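Side-chain contacts in lytic Polysaccharide Monooxygenase (Phytophthora infestans, PDB 6Z5Y), which is a copper-dependent lytic polysaccharide monooxygenase domain that probably cleaves plant pectin oxidatively during infection: residues A[108-113]-A[117-122]; A[15-20]-A[90-95]. All coordinates share one frame; numbering follows the deposited sequence.

Contact 1. Residues A[108-113]-A[117-122]; sequences MVLQND and SAYGDG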
loop_
_atom_site.group_PDB
_atom_site.type_symbol
_atom_site.label_atom_id
_atom_site.label_comp_id
_atom_site.label_asym_id
_atom_site.label_seq_id
_atom_site.Cartn_x
_atom_site.Cartn_y
_atom_site.Cartn_z
ATOM N N MET A 108 -6.774 -0.979 10.973
ATOM C CA MET A 108 -6.566 -0.149 9.770
ATOM C C MET A 108 -6.535 1.315 10.233
ATOM O O MET A 108 -7.525 1.801 10.801
ATOM C CB MET A 108 -7.626 -0.368 8.690
ATOM C CG MET A 108 -7.150 0.077 7.295
ATOM S SD MET A 108 -8.353 -0.134 5.956
ATOM C CE MET A 108 -9.603 0.998 6.560
ATOM N N VAL A 109 -5.438 1.974 10.042
ATOM C CA VAL A 109 -5.238 3.351 10.515
ATOM C C VAL A 109 -5.318 4.372 9.406
ATOM O O VAL A 109 -5.487 5.554 9.733
ATOM C CB VAL A 109 -3.940 3.490 11.309
ATOM C CG1 VAL A 109 -4.013 2.669 12.589
ATOM C CG2 VAL A 109 -2.701 3.134 10.514
ATOM N N LEU A 110 -5.226 3.995 8.158
ATOM C CA LEU A 110 -5.338 4.944 7.050
ATOM C C LEU A 110 -5.810 4.170 5.834
ATOM O O LEU A 110 -5.360 3.035 5.596
ATOM C CB LEU A 110 -4.001 5.641 6.799
ATOM C CG LEU A 110 -3.983 6.585 5.594
ATOM C CD1 LEU A 110 -3.176 7.827 5.901
ATOM C CD2 LEU A 110 -3.441 5.914 4.321
ATOM N N GLN A 111 -6.680 4.778 5.061
ATOM C CA GLN A 111 -7.208 4.168 3.830
ATOM C C GLN A 111 -7.593 5.276 2.880
ATOM O O GLN A 111 -8.162 6.268 3.325
ATOM C CB GLN A 111 -8.381 3.259 4.164
ATOM C CG GLN A 111 -8.954 2.482 2.993
ATOM C CD GLN A 111 -9.829 3.261 2.037
ATOM O OE1 GLN A 111 -9.919 2.906 0.832
ATOM N NE2 GLN A 111 -10.566 4.220 2.545
ATOM N N ASN A 112 -7.390 5.052 1.619
ATOM C CA ASN A 112 -7.913 5.982 0.586
ATOM C C ASN A 112 -8.119 5.218 -0.713
ATOM O O ASN A 112 -7.329 4.322 -1.055
ATOM C CB ASN A 112 -6.986 7.178 0.394
ATOM C CG ASN A 112 -7.644 8.326 -0.315
ATOM O OD1 ASN A 112 -7.736 8.346 -1.532
ATOM N ND2 ASN A 112 -8.134 9.285 0.450
ATOM N N ASP A 113 -9.180 5.575 -1.416
ATOM C CA ASP A 113 -9.496 4.897 -2.684
ATOM C C ASP A 113 -8.528 5.273 -3.800
ATOM O O ASP A 113 -8.432 4.550 -4.821
ATOM C CB ASP A 113 -10.913 5.266 -3.106
ATOM C CG ASP A 113 -11.988 4.697 -2.184
ATOM O OD1 ASP A 113 -11.705 3.716 -1.456
ATOM O OD2 ASP A 113 -13.087 5.251 -2.240
ATOM N N SER A 117 -4.117 10.879 -5.637
ATOM C CA SER A 117 -4.748 12.199 -5.497
ATOM C C SER A 117 -4.742 12.641 -4.039
ATOM O O SER A 117 -4.749 13.827 -3.790
ATOM C CB SER A 117 -6.126 12.235 -6.101
ATOM O OG SER A 117 -6.990 11.253 -5.578
ATOM N N ALA A 118 -4.703 11.745 -3.076
ATOM C CA ALA A 118 -4.855 12.122 -1.658
ATOM C C ALA A 118 -3.544 12.576 -1.040
ATOM O O ALA A 118 -3.590 13.400 -0.125
ATOM C CB ALA A 118 -5.425 10.977 -0.885
ATOM N N TYR A 119 -2.427 11.975 -1.432
ATOM C CA TYR A 119 -1.161 12.045 -0.649
ATOM C C TYR A 119 0.025 12.557 -1.428
ATOM O O TYR A 119 1.076 12.745 -0.771
ATOM C CB TYR A 119 -0.803 10.712 -0.022
ATOM C CG TYR A 119 -1.934 10.196 0.817
ATOM C CD1 TYR A 119 -2.413 10.897 1.921
ATOM C CD2 TYR A 119 -2.539 8.988 0.494
ATOM C CE1 TYR A 119 -3.488 10.409 2.643
ATOM C CE2 TYR A 119 -3.571 8.465 1.247
ATOM C CZ TYR A 119 -4.073 9.195 2.301
ATOM O OH TYR A 119 -5.149 8.670 2.961
ATOM N N GLY A 120 -0.137 12.763 -2.699
ATOM C CA GLY A 120 0.947 13.408 -3.439
ATOM C C GLY A 120 0.413 14.351 -4.479
ATOM O O GLY A 120 -0.795 14.610 -4.497
ATOM N N ASP A 121 1.308 14.855 -5.330
ATOM C CA ASP A 121 0.920 15.811 -6.415
ATOM C C ASP A 121 0.959 15.101 -7.782
ATOM O O ASP A 121 0.853 15.807 -8.793
ATOM C CB ASP A 121 1.766 17.093 -6.322
ATOM C CG ASP A 121 3.236 16.913 -6.659
ATOM O OD1 ASP A 121 3.591 15.814 -7.158
ATOM O OD2 ASP A 121 3.955 17.984 -6.595
ATOM N N GLY A 122 1.047 13.780 -7.847
ATOM C CA GLY A 122 1.031 12.997 -9.096
ATOM C C GLY A 122 2.395 12.912 -9.763
ATOM O O GLY A 122 2.511 12.128 -10.755
HETATM O O HOH W 1 -8.381 10.410 -3.273
#

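Contact 2. Residues A[15-20]-A[90-95]; sequences KTNNWV and FSRGIV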
loop_
_atom_site.group_PDB
_atom_site.type_symbol
_atom_site.label_atom_id
_atom_site.label_comp_id
_atom_site.label_asym_id
_atom_site.label_seq_id
_atom_site.Cartn_x
_atom_site.Cartn_y
_atom_site.Cartn_z
ATOM N N LYS A 15 17.096 -4.038 -1.270
ATOM C CA LYS A 15 16.237 -2.853 -1.192
ATOM C C LYS A 15 15.730 -2.544 -2.586
ATOM O O LYS A 15 16.553 -2.472 -3.537
ATOM C CB LYS A 15 17.075 -1.665 -0.756
ATOM C CG LYS A 15 16.292 -0.387 -0.843
ATOM C CD LYS A 15 17.056 0.894 -0.921
ATOM C CE LYS A 15 16.244 2.001 -1.562
ATOM N NZ LYS A 15 16.781 3.327 -1.199
ATOM N N THR A 16 14.433 -2.364 -2.733
ATOM C CA THR A 16 13.886 -2.037 -4.054
ATOM C C THR A 16 12.540 -1.366 -3.852
ATOM O O THR A 16 11.798 -1.689 -2.906
ATOM C CB THR A 16 13.722 -3.284 -4.928
ATOM O OG1 THR A 16 13.088 -2.851 -6.151
ATOM C CG2 THR A 16 12.928 -4.373 -4.272
ATOM N N ASN A 17 12.210 -0.472 -4.770
ATOM C CA ASN A 17 10.882 0.194 -4.782
ATOM C C ASN A 17 9.898 -0.516 -5.705
ATOM O O ASN A 17 8.793 -0.020 -5.932
ATOM C CB ASN A 17 11.032 1.653 -5.171
ATOM C CG ASN A 17 11.511 1.833 -6.588
ATOM O OD1 ASN A 17 11.521 0.883 -7.379
ATOM N ND2 ASN A 17 11.864 3.053 -6.947
ATOM N N ASN A 18 10.240 -1.709 -6.148
ATOM C CA ASN A 18 9.447 -2.476 -7.119
ATOM C C ASN A 18 8.161 -3.015 -6.529
ATOM O O ASN A 18 8.075 -3.320 -5.343
ATOM C CB ASN A 18 10.306 -3.661 -7.607
ATOM C CG ASN A 18 10.046 -4.172 -8.994
ATOM O OD1 ASN A 18 9.281 -3.556 -9.693
ATOM N ND2 ASN A 18 10.575 -5.354 -9.333
ATOM N N TRP A 19 7.232 -3.272 -7.439
ATOM C CA TRP A 19 6.084 -4.094 -7.133
ATOM C C TRP A 19 6.513 -5.526 -6.881
ATOM O O TRP A 19 7.570 -6.021 -7.282
ATOM C CB TRP A 19 5.050 -3.999 -8.253
ATOM C CG TRP A 19 5.574 -4.045 -9.648
ATOM C CD1 TRP A 19 5.695 -2.978 -10.483
ATOM C CD2 TRP A 19 5.986 -5.184 -10.420
ATOM N NE1 TRP A 19 6.160 -3.349 -11.698
ATOM C CE2 TRP A 19 6.332 -4.706 -11.693
ATOM C CE3 TRP A 19 6.074 -6.561 -10.176
ATOM C CZ2 TRP A 19 6.752 -5.549 -12.713
ATOM C CZ3 TRP A 19 6.527 -7.392 -11.177
ATOM C CH2 TRP A 19 6.875 -6.889 -12.433
ATOM N N VAL A 20 5.600 -6.208 -6.179
ATOM C CA VAL A 20 5.743 -7.651 -5.864
ATOM C C VAL A 20 5.265 -8.509 -7.043
ATOM O O VAL A 20 5.938 -9.465 -7.416
ATOM C CB VAL A 20 4.986 -7.981 -4.565
ATOM C CG1 VAL A 20 5.165 -9.441 -4.188
ATOM C CG2 VAL A 20 5.409 -7.067 -3.429
ATOM N N PHE A 90 6.290 8.317 2.196
ATOM C CA PHE A 90 6.665 7.443 1.086
ATOM C C PHE A 90 8.075 7.777 0.617
ATOM O O PHE A 90 8.630 8.860 0.878
ATOM C CB PHE A 90 5.659 7.595 -0.052
ATOM C CG PHE A 90 5.388 6.344 -0.861
ATOM C CD1 PHE A 90 5.150 5.127 -0.252
ATOM C CD2 PHE A 90 5.317 6.427 -2.235
ATOM C CE1 PHE A 90 4.817 4.006 -0.999
ATOM C CE2 PHE A 90 4.944 5.314 -2.966
ATOM C CZ PHE A 90 4.718 4.104 -2.362
ATOM N N SER A 91 8.637 6.879 -0.173
ATOM C CA SER A 91 10.033 7.023 -0.632
ATOM C C SER A 91 10.131 8.025 -1.780
ATOM O O SER A 91 11.249 8.465 -2.064
ATOM C CB SER A 91 10.600 5.679 -1.058
ATOM O OG SER A 91 9.921 5.187 -2.208
ATOM N N ARG A 92 9.013 8.362 -2.398
ATOM C CA ARG A 92 8.949 9.217 -3.581
ATOM C C ARG A 92 7.517 9.694 -3.664
ATOM O O ARG A 92 6.696 9.423 -2.754
ATOM C CB ARG A 92 9.409 8.441 -4.828
ATOM C CG ARG A 92 8.576 7.192 -5.091
ATOM C CD ARG A 92 8.722 6.657 -6.507
ATOM N NE ARG A 92 10.115 6.307 -6.794
ATOM C CZ ARG A 92 10.672 6.337 -8.000
ATOM N NH1 ARG A 92 9.962 6.647 -9.056
ATOM N NH2 ARG A 92 11.954 6.083 -8.088
ATOM N N GLY A 93 7.186 10.386 -4.737
ATOM C CA GLY A 93 5.796 10.709 -5.023
ATOM C C GLY A 93 5.049 9.518 -5.553
ATOM O O GLY A 93 5.672 8.525 -5.989
ATOM N N ILE A 94 3.741 9.633 -5.574
ATOM C CA ILE A 94 2.878 8.546 -6.059
ATOM C C ILE A 94 2.409 8.859 -7.487
ATOM O O ILE A 94 1.777 9.905 -7.692
ATOM C CB ILE A 94 1.701 8.325 -5.099
ATOM C CG1 ILE A 94 2.178 7.869 -3.723
ATOM C CG2 ILE A 94 0.707 7.370 -5.726
ATOM C CD1 ILE A 94 1.090 7.863 -2.679
ATOM N N VAL A 95 2.737 7.982 -8.439
ATOM C CA VAL A 95 2.484 8.267 -9.869
ATOM C C VAL A 95 1.554 7.260 -10.484
ATOM O O VAL A 95 1.426 7.297 -11.701
ATOM C CB VAL A 95 3.781 8.359 -10.708
ATOM C CG1 VAL A 95 4.777 9.335 -10.143
ATOM C CG2 VAL A 95 4.399 6.976 -10.949
#

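Contact 1. Residues A[108-113]-A[117-122]
Leu110 sets its CG opposite its own N (chi1 176°) and Tyr119 sets its CG opposite its carbonyl carbon (chi1 -55°), which aims the two side chains at each other from opposite directions. The fork of the leucine receives the ring end: CD2 is 3.9 Å from CZ of Tyr119, and CD1 stands almost as near. A branched aliphatic residue suits this place, since its two methyls can hold the end of a flat ring without demanding a polar partner.

Two positions further along the strand, Asn112 comes at the same ring end with its aliphatic part. Its CB sits 3.5 Å from OH of Tyr119 and 3.7 Å from CE2 of the same ring, and the amide plane is turned 72° from the ring. The amide itself packs on the methyl of Ala118, whose CB is 3.5 Å from CG of Asn112. That small methyl also lies over the centre of one face of its neighbour Tyr119, 3.6 Å above the plane, a dual role for which alanine is compact enough.

The polar end of Asn112 looks to water and to the turn. One water donates to OD1 of Asn112 at 2.8 Å and also to OG of Ser117, tying strand to helix where no direct hydrogen bond does. OD1 accepts from the backbone N of Asp114 as well, the pattern of an Asx turn, and Asp114 bonds in turn to Ser117 OG.

Strand 107-112 is an outermost strand of the five-stranded sheet, pairing with 100-104 through a classic bulge at Val109 and Leu110 opposite Ile102; helix 115-119 folds back against it. The Tyr119 ring also meets that of Phe130 and its backbone bonds to Val129, joining the helix to strand 129-130.

Contact 2. Residues A[15-20]-A[90-95]
OG1 of Thr16 accepts a hydrogen bond from the backbone N of Asn18 at 3.1 Å (angle 150°), and the ST turn so formed includes Asn17, which meets Arg92. Threonine fits here because its hydroxyl reaches the N-H two residues on and closes a turn around Asn17.

From this turn the side chain of Asn17 crosses that of Arg92 at about a right angle. ND2 of Asn17 does all the touching, at 3.2 Å from NH2 of Arg92 and 3.6 Å from CZ of the same group. The amide and guanidinium planes stand 88° apart, and the approach to the guanidinium is oblique. On the arginine side, the chain bends at chi3 (60°), which swings the guanidinium round to the amide. The carbonyl O of Arg92 lies in the plane of the Phe90 ring, at the edge.

The backbones on both sides have bonds of their own, Asn17 with Gly2 and Arg92 with Ala128, while OG of Ser91 makes a neighbouring bond to the backbone N of Tyr3. The side chain of Asn17 comes within about 3 Å of that of His1, a copper ligand, and the ring of Trp19 meets the same histidine. Asn17 is short and flat enough to pass its amide across the guanidinium while lying beside His1; the long Arg92 chain can carry a charge toward the copper.

ND2 and NH2 are both donors, so their closeness is packing and not a hydrogen bond; the pair gains little attraction from its polar atoms. The side chain of Arg92 comes within about 6 Å of the copper ion (nearest atoms), and its charge would probably make the surface there more positive, consistent with an enzyme acting on pectin, an acidic polymer.

Contact 1 and contact 2 have centres 14 Å apart and touch directly where O of Gly122 packs on CG1 of Val95 at 3.6 Å. Phe130 forms a second connection: its ring meets Tyr119 of contact 1 and Phe90 of contact 2, with planes at about 55° and 90°. Ile94 adds a third, resting on Cys115 and Gln116 of the helix that carries Ser117 and Ala118. Contact 2 belongs to the copper surface, beside the histidine brace of His1 and His96, with Tyr164 completing the metal site; the Arg92 side chain is about 7 Å from that of His96 (nearest atoms). Contact 1 lies away from that site and joins a sheet edge to the helix on which Ile94 rests.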